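Local coordinates for homoaconitase large subunit (Methanocaldococcus jannaschii, PDB 4KP2), which dehydrates (R)-homocitrate to cis-homoaconitate and hydrates this to homoisocitrate, working as the large subunit of a [4Fe-4S] hydro-lyase, at residues 51-56 with 80-85; 57-62 with 93-98; 76-81 with 110-115; 114-119 with 354-359. All coordinates share one frame; numbering follows the deposited sequence.

Interaction 1: 51-56 with 80-85; sequences MTHDGT and AFDHNV
His53 and Ala80 approach to 5.1 Å between their CA atoms, and residues 52-54 at the end of their strand run in roughly the same direction as residues 80-84, 36° apart. Asp54 carries most of the polar contact. Its CG sits between the backbone N and the carbonyl carbon (chi1 57°), which turns the carboxylate onto the neighbouring loop. OD1 accepts from His83 N at 3.1 Å, on the syn side but somewhat out of the carboxylate plane, and more weakly from Asp82 N at 3.5 Å. OD2 takes Asn84 N on its syn lone pair at 2.8 Å, while Asn84 ND2 comes from above the carboxylate plane to the same OD2 at 3.2 Å; Asn84 OD1 is bonded to Asn88 ND2, so both ends of the amide are held. A short acid with two acceptors suits this place, gathering consecutive N-H groups of an irregular loop. The His53 and His83 rings form a face-to-face stack, centroids 3.5 Å apart and planes at 7°; Thr56 OG1 lies over the other face of His53. His83 ND1 donates in its ring plane to Asp82 OD1 at 2.8 Å, so the loop fixes the turn of the ring. Asp54 CB packs against Phe81 CD1. At these C-terminal ends of neighbouring parallel strands, the His83 side chain lies about 4 Å from that of Cys383, a predicted [4Fe-4S] ligand. Asp82 OD2 continues to Cys119 N of helix 119-126, Gln96 of helix 90-106 packs beside Asp54, and Met51 is backbone-bonded to strand 133-136.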
loop_
_atom_site.group_PDB
_atom_site.type_symbol
_atom_site.label_atom_id
_atom_site.label_comp_id
_atom_site.label_asym_id
_atom_site.label_seq_id
_atom_site.Cartn_x
_atom_site.Cartn_y
_atom_site.Cartn_z
ATOM N N MET A 51 -20.162 13.453 -8.038
ATOM C CA MET A 51 -19.014 12.876 -7.344
ATOM C C MET A 51 -17.664 13.345 -7.884
ATOM O O MET A 51 -17.444 13.382 -9.094
ATOM C CB MET A 51 -19.093 11.346 -7.367
ATOM C CG MET A 51 -17.765 10.642 -7.132
ATOM S SD MET A 51 -16.999 10.088 -8.668
ATOM C CE MET A 51 -15.304 10.591 -8.388
ATOM N N THR A 52 -16.767 13.703 -6.970
ATOM C CA THR A 52 -15.388 14.034 -7.313
ATOM C C THR A 52 -14.426 13.347 -6.348
ATOM O O THR A 52 -14.733 13.179 -5.167
ATOM C CB THR A 52 -15.139 15.551 -7.281
ATOM O OG1 THR A 52 -15.658 16.098 -6.062
ATOM C CG2 THR A 52 -15.817 16.229 -8.463
ATOM N N HIS A 53 -13.264 12.946 -6.853
ATOM C CA HIS A 53 -12.272 12.263 -6.024
ATOM C C HIS A 53 -11.134 13.195 -5.611
ATOM O O HIS A 53 -11.131 14.376 -5.958
ATOM C CB HIS A 53 -11.725 11.025 -6.740
ATOM C CG HIS A 53 -11.162 11.308 -8.101
ATOM N ND1 HIS A 53 -9.909 11.849 -8.290
ATOM C CD2 HIS A 53 -11.682 11.120 -9.336
ATOM C CE1 HIS A 53 -9.682 11.984 -9.584
ATOM N NE2 HIS A 53 -10.742 11.551 -10.242
ATOM N N ASP A 54 -10.165 12.650 -4.877
ATOM C CA ASP A 54 -9.070 13.440 -4.312
ATOM C C ASP A 54 -8.242 14.185 -5.357
ATOM O O ASP A 54 -7.537 15.140 -5.034
ATOM C CB ASP A 54 -8.157 12.557 -3.457
ATOM C CG ASP A 54 -7.595 11.380 -4.228
ATOM O OD1 ASP A 54 -8.314 10.834 -5.091
ATOM O OD2 ASP A 54 -6.433 10.999 -3.971
ATOM N N GLY A 55 -8.329 13.745 -6.607
ATOM C CA GLY A 55 -7.593 14.378 -7.685
ATOM C C GLY A 55 -8.385 15.468 -8.381
ATOM O O GLY A 55 -7.811 16.338 -9.036
ATOM N N THR A 56 -9.707 15.427 -8.237
ATOM C CA THR A 56 -10.574 16.380 -8.924
ATOM C C THR A 56 -11.426 17.226 -7.976
ATOM O O THR A 56 -11.939 18.273 -8.369
ATOM C CB THR A 56 -11.486 15.676 -9.947
ATOM O OG1 THR A 56 -12.201 14.611 -9.306
ATOM C CG2 THR A 56 -10.658 15.108 -11.089
ATOM N N ALA A 80 -14.923 10.833 -2.425
ATOM C CA ALA A 80 -14.175 9.639 -2.048
ATOM C C ALA A 80 -12.712 9.707 -2.484
ATOM O O ALA A 80 -12.411 9.974 -3.648
ATOM C CB ALA A 80 -14.841 8.396 -2.617
ATOM N N PHE A 81 -11.809 9.462 -1.540
ATOM C CA PHE A 81 -10.380 9.455 -1.827
ATOM C C PHE A 81 -9.949 8.061 -2.259
ATOM O O PHE A 81 -10.201 7.083 -1.552
ATOM C CB PHE A 81 -9.576 9.886 -0.597
ATOM C CG PHE A 81 -9.863 11.288 -0.137
ATOM C CD1 PHE A 81 -10.543 12.182 -0.950
ATOM C CD2 PHE A 81 -9.447 11.715 1.113
ATOM C CE1 PHE A 81 -10.805 13.469 -0.524
ATOM C CE2 PHE A 81 -9.705 13.002 1.544
ATOM C CZ PHE A 81 -10.384 13.879 0.726
ATOM N N ASP A 82 -9.295 7.965 -3.412
ATOM C CA ASP A 82 -8.900 6.665 -3.940
ATOM C C ASP A 82 -7.667 6.729 -4.839
ATOM O O ASP A 82 -6.873 5.791 -4.879
ATOM C CB ASP A 82 -10.064 6.024 -4.698
ATOM C CG ASP A 82 -10.479 6.827 -5.916
ATOM O OD1 ASP A 82 -10.330 8.067 -5.894
ATOM O OD2 ASP A 82 -10.955 6.216 -6.896
ATOM N N HIS A 83 -7.514 7.834 -5.561
ATOM C CA HIS A 83 -6.426 7.972 -6.524
ATOM C C HIS A 83 -5.048 8.013 -5.867
ATOM O O HIS A 83 -4.107 7.380 -6.345
ATOM C CB HIS A 83 -6.629 9.220 -7.386
ATOM C CG HIS A 83 -7.614 9.032 -8.497
ATOM N ND1 HIS A 83 -8.903 8.594 -8.285
ATOM C CD2 HIS A 83 -7.495 9.223 -9.832
ATOM C CE1 HIS A 83 -9.537 8.524 -9.442
ATOM N NE2 HIS A 83 -8.705 8.900 -10.396
ATOM N N ASN A 84 -4.934 8.763 -4.776
ATOM C CA ASN A 84 -3.651 8.948 -4.109
ATOM C C ASN A 84 -3.710 8.591 -2.629
ATOM O O ASN A 84 -3.452 9.434 -1.768
ATOM C CB ASN A 84 -3.173 10.392 -4.278
ATOM C CG ASN A 84 -3.088 10.812 -5.733
ATOM O OD1 ASN A 84 -2.045 10.673 -6.370
ATOM N ND2 ASN A 84 -4.190 11.330 -6.266
ATOM N N VAL A 85 -4.049 7.340 -2.334
ATOM C CA VAL A 85 -4.179 6.900 -0.950
ATOM C C VAL A 85 -3.237 5.740 -0.613
ATOM O O VAL A 85 -3.289 4.686 -1.246
ATOM C CB VAL A 85 -5.641 6.533 -0.607
ATOM C CG1 VAL A 85 -6.491 7.790 -0.535
ATOM C CG2 VAL A 85 -6.212 5.560 -1.631
#

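Interaction 2: 57-62 with 93-98; sequences TPLAYK and AEMQKL
Pro58 and Met95 bring together two helices, 57-67 and 90-106, that lie side by side on one face of a parallel beta-sheet. Over the segments 57-62 and 93-98 their axes come within 8.9 Å and cross at 55°. The closest touch is made by the proline ring: Pro58 CG reaches Met95 O at 3.1 Å and Met95 CB at 3.6 Å, the two side chains crossing at about a right angle. Proline suits the first turn of a helix, where its missing N-H costs no bond within the helix, and its compact ring lets the partner helix come near. Pro58 CB then meets Leu98 CB at 4.1 Å, one turn further along. These helices belong to the alpha-beta-alpha sandwich of the aconitase family: each follows a strand of the sheet, 49-53 and 77-80 respectively, and each connects it to the next strand. One turn on from Pro58, Tyr61 has CG anti to the backbone N (chi1 -176°), which brings the CD2 side of the ring to Leu98 O at 3.7 Å and to Leu98 CD2 at 4.2 Å. The same ring makes an edge-to-face pair with Phe102, the next turn of that helix. At the outer margin Met95 bends at its thioether, and the flexible sulphur meets Leu59 CD1 only loosely, SD to CD1 4.4 Å. Glu94 and Lys97 turn instead to the second subunit, where Glu94 OE2 accepts from Glu396 N and Lys97 NZ donates to Glu396 O.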
loop_
_atom_site.group_PDB
_atom_site.type_symbol
_atom_site.label_atom_id
_atom_site.label_comp_id
_atom_site.label_asym_id
_atom_site.label_seq_id
_atom_site.Cartn_x
_atom_site.Cartn_y
_atom_site.Cartn_z
ATOM N N THR A 57 -11.577 16.772 -6.735
ATOM C CA THR A 57 -12.306 17.545 -5.728
ATOM C C THR A 57 -11.689 18.925 -5.447
ATOM O O THR A 57 -12.408 19.924 -5.441
ATOM C CB THR A 57 -12.501 16.763 -4.402
ATOM O OG1 THR A 57 -13.193 15.535 -4.661
ATOM C CG2 THR A 57 -13.300 17.589 -3.403
ATOM N N PRO A 58 -10.361 18.994 -5.215
ATOM C CA PRO A 58 -9.789 20.327 -4.983
ATOM C C PRO A 58 -9.838 21.190 -6.237
ATOM O O PRO A 58 -9.911 22.414 -6.142
ATOM C CB PRO A 58 -8.330 20.027 -4.625
ATOM C CG PRO A 58 -8.314 18.601 -4.221
ATOM C CD PRO A 58 -9.342 17.941 -5.063
ATOM N N LEU A 59 -9.791 20.547 -7.398
ATOM C CA LEU A 59 -9.866 21.251 -8.671
ATOM C C LEU A 59 -11.264 21.819 -8.894
ATOM O O LEU A 59 -11.420 22.910 -9.442
ATOM C CB LEU A 59 -9.484 20.322 -9.824
ATOM C CG LEU A 59 -8.009 20.253 -10.230
ATOM C CD1 LEU A 59 -7.115 19.894 -9.053
ATOM C CD2 LEU A 59 -7.823 19.256 -11.365
ATOM N N ALA A 60 -12.274 21.073 -8.461
ATOM C CA ALA A 60 -13.661 21.501 -8.604
ATOM C C ALA A 60 -14.039 22.506 -7.522
ATOM O O ALA A 60 -14.871 23.385 -7.745
ATOM C CB ALA A 60 -14.593 20.301 -8.561
ATOM N N TYR A 61 -13.425 22.368 -6.352
ATOM C CA TYR A 61 -13.679 23.273 -5.239
ATOM C C TYR A 61 -13.109 24.655 -5.536
ATOM O O TYR A 61 -13.783 25.666 -5.338
ATOM C CB TYR A 61 -13.069 22.719 -3.949
ATOM C CG TYR A 61 -13.374 23.541 -2.714
ATOM C CD1 TYR A 61 -14.534 24.302 -2.627
ATOM C CD2 TYR A 61 -12.495 23.561 -1.639
ATOM C CE1 TYR A 61 -14.811 25.054 -1.502
ATOM C CE2 TYR A 61 -12.764 24.312 -0.509
ATOM C CZ TYR A 61 -13.924 25.056 -0.446
ATOM O OH TYR A 61 -14.198 25.804 0.675
ATOM N N LYS A 62 -11.866 24.691 -6.008
ATOM C CA LYS A 62 -11.203 25.944 -6.348
ATOM C C LYS A 62 -11.982 26.670 -7.439
ATOM O O LYS A 62 -12.077 27.898 -7.438
ATOM C CB LYS A 62 -9.771 25.676 -6.811
ATOM C CG LYS A 62 -8.720 26.591 -6.196
ATOM C CD LYS A 62 -8.946 28.045 -6.577
ATOM C CE LYS A 62 -7.803 28.923 -6.096
ATOM N NZ LYS A 62 -7.588 28.799 -4.628
ATOM N N ALA A 93 -1.020 15.628 -0.798
ATOM C CA ALA A 93 -1.453 15.800 0.582
ATOM C C ALA A 93 -2.150 17.143 0.760
ATOM O O ALA A 93 -3.101 17.263 1.534
ATOM C CB ALA A 93 -0.269 15.687 1.528
ATOM N N GLU A 94 -1.668 18.153 0.042
ATOM C CA GLU A 94 -2.274 19.478 0.081
ATOM C C GLU A 94 -3.654 19.451 -0.563
ATOM O O GLU A 94 -4.573 20.137 -0.112
ATOM C CB GLU A 94 -1.385 20.503 -0.628
ATOM C CG GLU A 94 -0.101 20.851 0.113
ATOM C CD GLU A 94 -0.339 21.719 1.335
ATOM O OE1 GLU A 94 -1.480 22.193 1.523
ATOM O OE2 GLU A 94 0.620 21.931 2.107
ATOM N N MET A 95 -3.791 18.657 -1.620
ATOM C CA MET A 95 -5.072 18.510 -2.299
ATOM C C MET A 95 -6.116 17.873 -1.387
ATOM O O MET A 95 -7.238 18.368 -1.277
ATOM C CB MET A 95 -4.919 17.694 -3.586
ATOM C CG MET A 95 -4.322 18.476 -4.746
ATOM S SD MET A 95 -4.478 17.614 -6.323
ATOM C CE MET A 95 -3.589 16.099 -5.976
ATOM N N GLN A 96 -5.740 16.784 -0.727
ATOM C CA GLN A 96 -6.652 16.090 0.174
ATOM C C GLN A 96 -7.056 16.972 1.350
ATOM O O GLN A 96 -8.165 16.851 1.871
ATOM C CB GLN A 96 -6.037 14.781 0.673
ATOM C CG GLN A 96 -5.840 13.737 -0.413
ATOM C CD GLN A 96 -5.373 12.406 0.138
ATOM O OE1 GLN A 96 -5.372 12.188 1.349
ATOM N NE2 GLN A 96 -4.972 11.506 -0.752
ATOM N N LYS A 97 -6.158 17.863 1.759
ATOM C CA LYS A 97 -6.463 18.798 2.834
ATOM C C LYS A 97 -7.478 19.830 2.354
ATOM O O LYS A 97 -8.330 20.278 3.120
ATOM C CB LYS A 97 -5.194 19.491 3.333
ATOM C CG LYS A 97 -5.382 20.226 4.650
ATOM C CD LYS A 97 -4.103 20.907 5.107
ATOM C CE LYS A 97 -3.742 22.075 4.204
ATOM N NZ LYS A 97 -2.555 22.816 4.709
ATOM N N LEU A 98 -7.382 20.196 1.079
ATOM C CA LEU A 98 -8.324 21.130 0.475
ATOM C C LEU A 98 -9.681 20.470 0.282
ATOM O O LEU A 98 -10.721 21.111 0.425
ATOM C CB LEU A 98 -7.793 21.629 -0.868
ATOM C CG LEU A 98 -7.394 23.103 -0.932
ATOM C CD1 LEU A 98 -6.977 23.479 -2.344
ATOM C CD2 LEU A 98 -8.538 23.980 -0.455
#

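Interaction 3: 76-81 with 110-115; sequences KIVVAF and NFHKGG
Val79 and Ala80 pair in parallel with Phe111 and His112, joining the two strands of a beta-alpha-beta unit whose crossover is helix 90-106. The middle is tight. Val79 N donates to Asn110 O, His112 N to Val79 O, and Phe81 N to His112 O at 3.0 Å. On the face toward helix 90-106, branched Val79 sets CG1 against Phe111 CD1 at 3.6 Å. Phe111, with CG anti to the backbone N (chi1 171°), swings its ring forward along the strand, and its edge meets the face of Phe81 in a T-shaped pair with planes at 78°. A leucine in place of Phe81 would remove that flat face and is likely to leave the Phe111 edge less firmly held, with a gap toward Ala99. On the other face small Ala80 lies against His112 CB, and His112 NE2 goes on to Tyr127 OH.

Past the paired residues the contact loosens: Lys113 turns away from the partner strand to give NZ to Val347 O and His344 O of the second subunit. Laterally, strand 111-112 forms the outer edge of the sheet within this chain. At the opposite end from Lys113, the amide of Asn110 adds only a weak bond, ND2 to Ile77 O at 3.4 Å.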
loop_
_atom_site.group_PDB
_atom_site.type_symbol
_atom_site.label_atom_id
_atom_site.label_comp_id
_atom_site.label_asym_id
_atom_site.label_seq_id
_atom_site.Cartn_x
_atom_site.Cartn_y
_atom_site.Cartn_z
ATOM N N LYS A 76 -26.777 14.965 -2.274
ATOM C CA LYS A 76 -26.594 14.452 -3.627
ATOM C C LYS A 76 -25.127 14.467 -4.046
ATOM O O LYS A 76 -24.794 14.093 -5.170
ATOM C CB LYS A 76 -27.424 15.263 -4.624
ATOM C CG LYS A 76 -28.805 14.696 -4.922
ATOM C CD LYS A 76 -29.743 14.817 -3.735
ATOM C CE LYS A 76 -31.145 14.359 -4.107
ATOM N NZ LYS A 76 -31.699 15.146 -5.245
ATOM N N ILE A 77 -24.253 14.898 -3.143
ATOM C CA ILE A 77 -22.826 14.991 -3.438
ATOM C C ILE A 77 -22.025 13.911 -2.714
ATOM O O ILE A 77 -22.217 13.679 -1.521
ATOM C CB ILE A 77 -22.264 16.376 -3.060
ATOM C CG1 ILE A 77 -23.013 17.476 -3.812
ATOM C CG2 ILE A 77 -20.776 16.454 -3.360
ATOM C CD1 ILE A 77 -22.575 18.873 -3.440
ATOM N N VAL A 78 -21.130 13.251 -3.444
ATOM C CA VAL A 78 -20.289 12.205 -2.871
ATOM C C VAL A 78 -18.807 12.492 -3.101
ATOM O O VAL A 78 -18.389 12.786 -4.219
ATOM C CB VAL A 78 -20.633 10.820 -3.460
ATOM C CG1 VAL A 78 -19.685 9.758 -2.921
ATOM C CG2 VAL A 78 -22.080 10.454 -3.157
ATOM N N VAL A 79 -18.016 12.408 -2.036
ATOM C CA VAL A 79 -16.573 12.593 -2.138
ATOM C C VAL A 79 -15.836 11.363 -1.617
ATOM O O VAL A 79 -16.091 10.903 -0.504
ATOM C CB VAL A 79 -16.103 13.836 -1.358
ATOM C CG1 VAL A 79 -14.593 13.986 -1.461
ATOM C CG2 VAL A 79 -16.800 15.081 -1.877
ATOM N N ALA A 80 -14.923 10.833 -2.425
ATOM C CA ALA A 80 -14.175 9.639 -2.048
ATOM C C ALA A 80 -12.712 9.707 -2.484
ATOM O O ALA A 80 -12.411 9.974 -3.648
ATOM C CB ALA A 80 -14.841 8.396 -2.617
ATOM N N PHE A 81 -11.809 9.462 -1.540
ATOM C CA PHE A 81 -10.380 9.455 -1.827
ATOM C C PHE A 81 -9.949 8.061 -2.259
ATOM O O PHE A 81 -10.201 7.083 -1.552
ATOM C CB PHE A 81 -9.576 9.886 -0.597
ATOM C CG PHE A 81 -9.863 11.288 -0.137
ATOM C CD1 PHE A 81 -10.543 12.182 -0.950
ATOM C CD2 PHE A 81 -9.447 11.715 1.113
ATOM C CE1 PHE A 81 -10.805 13.469 -0.524
ATOM C CE2 PHE A 81 -9.705 13.002 1.544
ATOM C CZ PHE A 81 -10.384 13.879 0.726
ATOM N N ASN A 110 -21.903 12.348 2.707
ATOM C CA ASN A 110 -21.498 11.232 1.865
ATOM C C ASN A 110 -20.017 11.296 1.515
ATOM O O ASN A 110 -19.648 11.281 0.341
ATOM C CB ASN A 110 -22.329 11.197 0.583
ATOM C CG ASN A 110 -23.815 11.120 0.855
ATOM O OD1 ASN A 110 -24.247 10.559 1.861
ATOM N ND2 ASN A 110 -24.609 11.688 -0.044
ATOM N N PHE A 111 -19.170 11.366 2.537
ATOM C CA PHE A 111 -17.731 11.448 2.327
ATOM C C PHE A 111 -17.037 10.145 2.699
ATOM O O PHE A 111 -17.364 9.520 3.707
ATOM C CB PHE A 111 -17.141 12.605 3.132
ATOM C CG PHE A 111 -15.640 12.629 3.144
ATOM C CD1 PHE A 111 -14.930 12.874 1.982
ATOM C CD2 PHE A 111 -14.940 12.417 4.319
ATOM C CE1 PHE A 111 -13.549 12.901 1.989
ATOM C CE2 PHE A 111 -13.558 12.444 4.333
ATOM C CZ PHE A 111 -12.862 12.685 3.167
ATOM N N HIS A 112 -16.076 9.741 1.876
ATOM C CA HIS A 112 -15.328 8.516 2.117
ATOM C C HIS A 112 -13.826 8.770 2.119
ATOM O O HIS A 112 -13.259 9.228 1.130
ATOM C CB HIS A 112 -15.690 7.455 1.079
ATOM C CG HIS A 112 -17.111 6.993 1.165
ATOM N ND1 HIS A 112 -17.500 5.937 1.957
ATOM C CD2 HIS A 112 -18.235 7.452 0.567
ATOM C CE1 HIS A 112 -18.805 5.758 1.840
ATOM N NE2 HIS A 112 -19.274 6.665 1.002
ATOM N N LYS A 113 -13.193 8.467 3.246
ATOM C CA LYS A 113 -11.763 8.686 3.414
ATOM C C LYS A 113 -10.952 7.676 2.618
ATOM O O LYS A 113 -11.508 6.837 1.908
ATOM C CB LYS A 113 -11.394 8.588 4.892
ATOM C CG LYS A 113 -12.195 9.512 5.784
ATOM C CD LYS A 113 -12.127 9.073 7.234
ATOM C CE LYS A 113 -10.695 9.030 7.734
ATOM N NZ LYS A 113 -10.625 8.556 9.142
ATOM N N GLY A 114 -9.633 7.764 2.743
ATOM C CA GLY A 114 -8.749 6.816 2.096
ATOM C C GLY A 114 -8.897 5.432 2.695
ATOM O O GLY A 114 -8.974 5.280 3.913
ATOM N N GLY A 115 -8.943 4.422 1.835
ATOM C CA GLY A 115 -9.114 3.053 2.281
ATOM C C GLY A 115 -10.529 2.557 2.067
ATOM O O GLY A 115 -10.774 1.352 2.034
#

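Interaction 4: 114-119 with 354-359; sequences GGEGIC and ASKKVF
Lys356 lies alongside Glu116, both side chains pointing the same way, where the loop after strand 111-112 meets the N-terminal end of helix 356-363. From its CB, 3.3 Å from Glu116 O and 3.4 Å from Gly115 O, the chain leaves with CG anti to the backbone N (chi1 169°) and stays extended. CD passes Glu116 OE1 at 3.7 Å, and NZ ends 4.1 Å from OE2, too far for a salt bridge, with a long, weak ion pair to Glu342 of the second subunit. The backbones hold more firmly: Lys356 N donates to Glu116 O from above the carbonyl plane, and Ile118 N to Ala354 O at 2.7 Å. Between these bonds Gly117 and Ser355 form a single backbone bridge, CA to CA 3.7 Å, and glycine fits because a beta-carbon would collide with Ser355 CA. Ile118 sets CG1 against Ala354 O and CD1 against Ala354 CB at 3.8 Å. An alanine in place of Ile118 would lose both contacts and probably open a gap beside Cys323 and Cys383, predicted ligands of the [4Fe-4S] cluster. Ser355 is the N-cap of helix 356-363, its OG accepting from Lys357 N and also bonded to Glu125 of helix 119-126, which begins straight after Ile118.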
loop_
_atom_site.group_PDB
_atom_site.type_symbol
_atom_site.label_atom_id
_atom_site.label_comp_id
_atom_site.label_asym_id
_atom_site.label_seq_id
_atom_site.Cartn_x
_atom_site.Cartn_y
_atom_site.Cartn_z
ATOM N N GLY A 114 -9.633 7.764 2.743
ATOM C CA GLY A 114 -8.749 6.816 2.096
ATOM C C GLY A 114 -8.897 5.432 2.695
ATOM O O GLY A 114 -8.974 5.280 3.913
ATOM N N GLY A 115 -8.943 4.422 1.835
ATOM C CA GLY A 115 -9.114 3.053 2.281
ATOM C C GLY A 115 -10.529 2.557 2.067
ATOM O O GLY A 115 -10.774 1.352 2.034
ATOM N N GLU A 116 -11.462 3.494 1.925
ATOM C CA GLU A 116 -12.862 3.155 1.694
ATOM C C GLU A 116 -13.041 2.451 0.354
ATOM O O GLU A 116 -13.919 1.600 0.203
ATOM C CB GLU A 116 -13.737 4.408 1.756
ATOM C CG GLU A 116 -13.885 5.001 3.151
ATOM C CD GLU A 116 -14.867 4.232 4.014
ATOM O OE1 GLU A 116 -15.545 3.325 3.486
ATOM O OE2 GLU A 116 -14.963 4.536 5.221
ATOM N N GLY A 117 -12.206 2.810 -0.615
ATOM C CA GLY A 117 -12.225 2.155 -1.909
ATOM C C GLY A 117 -12.316 3.115 -3.079
ATOM O O GLY A 117 -12.365 4.333 -2.899
ATOM N N ILE A 118 -12.335 2.553 -4.285
ATOM C CA ILE A 118 -12.432 3.339 -5.507
ATOM C C ILE A 118 -13.752 4.101 -5.547
ATOM O O ILE A 118 -14.785 3.589 -5.116
ATOM C CB ILE A 118 -12.306 2.441 -6.755
ATOM C CG1 ILE A 118 -11.043 1.583 -6.663
ATOM C CG2 ILE A 118 -12.286 3.273 -8.029
ATOM C CD1 ILE A 118 -10.852 0.655 -7.833
ATOM N N CYS A 119 -13.701 5.328 -6.054
ATOM C CA CYS A 119 -14.863 6.208 -6.120
ATOM C C CYS A 119 -16.056 5.572 -6.829
ATOM O O CYS A 119 -17.187 5.659 -6.353
ATOM C CB CYS A 119 -14.489 7.516 -6.817
ATOM S SG CYS A 119 -13.881 7.308 -8.510
ATOM N N ALA A 354 -10.885 -3.304 -4.853
ATOM C CA ALA A 354 -11.563 -2.102 -5.327
ATOM C C ALA A 354 -12.273 -1.337 -4.213
ATOM O O ALA A 354 -12.578 -0.154 -4.366
ATOM C CB ALA A 354 -12.541 -2.448 -6.436
ATOM N N SER A 355 -12.533 -2.006 -3.095
ATOM C CA SER A 355 -13.275 -1.377 -2.008
ATOM C C SER A 355 -12.861 -1.879 -0.630
ATOM O O SER A 355 -12.063 -2.807 -0.504
ATOM C CB SER A 355 -14.779 -1.582 -2.199
ATOM O OG SER A 355 -15.509 -1.039 -1.112
ATOM N N LYS A 356 -13.413 -1.244 0.399
ATOM C CA LYS A 356 -13.191 -1.652 1.779
ATOM C C LYS A 356 -14.041 -2.876 2.092
ATOM O O LYS A 356 -13.591 -3.807 2.760
ATOM C CB LYS A 356 -13.550 -0.510 2.728
ATOM C CG LYS A 356 -13.600 -0.903 4.195
ATOM C CD LYS A 356 -14.052 0.265 5.054
ATOM C CE LYS A 356 -14.284 -0.158 6.494
ATOM N NZ LYS A 356 -14.734 0.981 7.340
ATOM N N LYS A 357 -15.276 -2.862 1.600
ATOM C CA LYS A 357 -16.191 -3.979 1.782
ATOM C C LYS A 357 -15.657 -5.219 1.078
ATOM O O LYS A 357 -15.683 -6.317 1.632
ATOM C CB LYS A 357 -17.579 -3.629 1.248
ATOM C CG LYS A 357 -18.599 -4.740 1.414
ATOM C CD LYS A 357 -19.933 -4.360 0.796
ATOM C CE LYS A 357 -20.525 -3.136 1.472
ATOM N NZ LYS A 357 -21.820 -2.739 0.856
ATOM N N VAL A 358 -15.171 -5.029 -0.145
ATOM C CA VAL A 358 -14.581 -6.113 -0.922
ATOM C C VAL A 358 -13.355 -6.676 -0.212
ATOM O O VAL A 358 -13.145 -7.888 -0.177
ATOM C CB VAL A 358 -14.186 -5.636 -2.335
ATOM C CG1 VAL A 358 -13.463 -6.739 -3.095
ATOM C CG2 VAL A 358 -15.417 -5.174 -3.098
ATOM N N PHE A 359 -12.557 -5.780 0.363
ATOM C CA PHE A 359 -11.367 -6.159 1.118
ATOM C C PHE A 359 -11.746 -7.083 2.272
ATOM O O PHE A 359 -11.165 -8.155 2.438
ATOM C CB PHE A 359 -10.678 -4.904 1.664
ATOM C CG PHE A 359 -9.246 -5.116 2.081
ATOM C CD1 PHE A 359 -8.649 -6.363 1.990
ATOM C CD2 PHE A 359 -8.496 -4.058 2.568
ATOM C CE1 PHE A 359 -7.336 -6.551 2.378
ATOM C CE2 PHE A 359 -7.182 -4.238 2.956
ATOM C CZ PHE A 359 -6.601 -5.487 2.861
#

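In the fold
Interactions 1 and 3 share Ala80 and Phe81 and sit in one parallel sheet, where strand 77-80 lies between 49-53 and 111-112. Interaction 2 covers one face of that sheet and joins interaction 1 through a probable hydrogen bond, Thr52 OG1 to Thr57 OG1 at 2.9 Å. Interaction 4 continues from interaction 3 through Gly114 and Gly115 and ties this part of the chain to residues more than 230 positions later; Asp82 CB packs on Gly117 O, 3.4 Å, connecting it with interaction 1. These two contacts border the predicted cluster site, Ile118 also lying about 4 Å from Cys383 between side chains. Interaction 2 lies away from it, its centre about 20 Å from that of interaction 4.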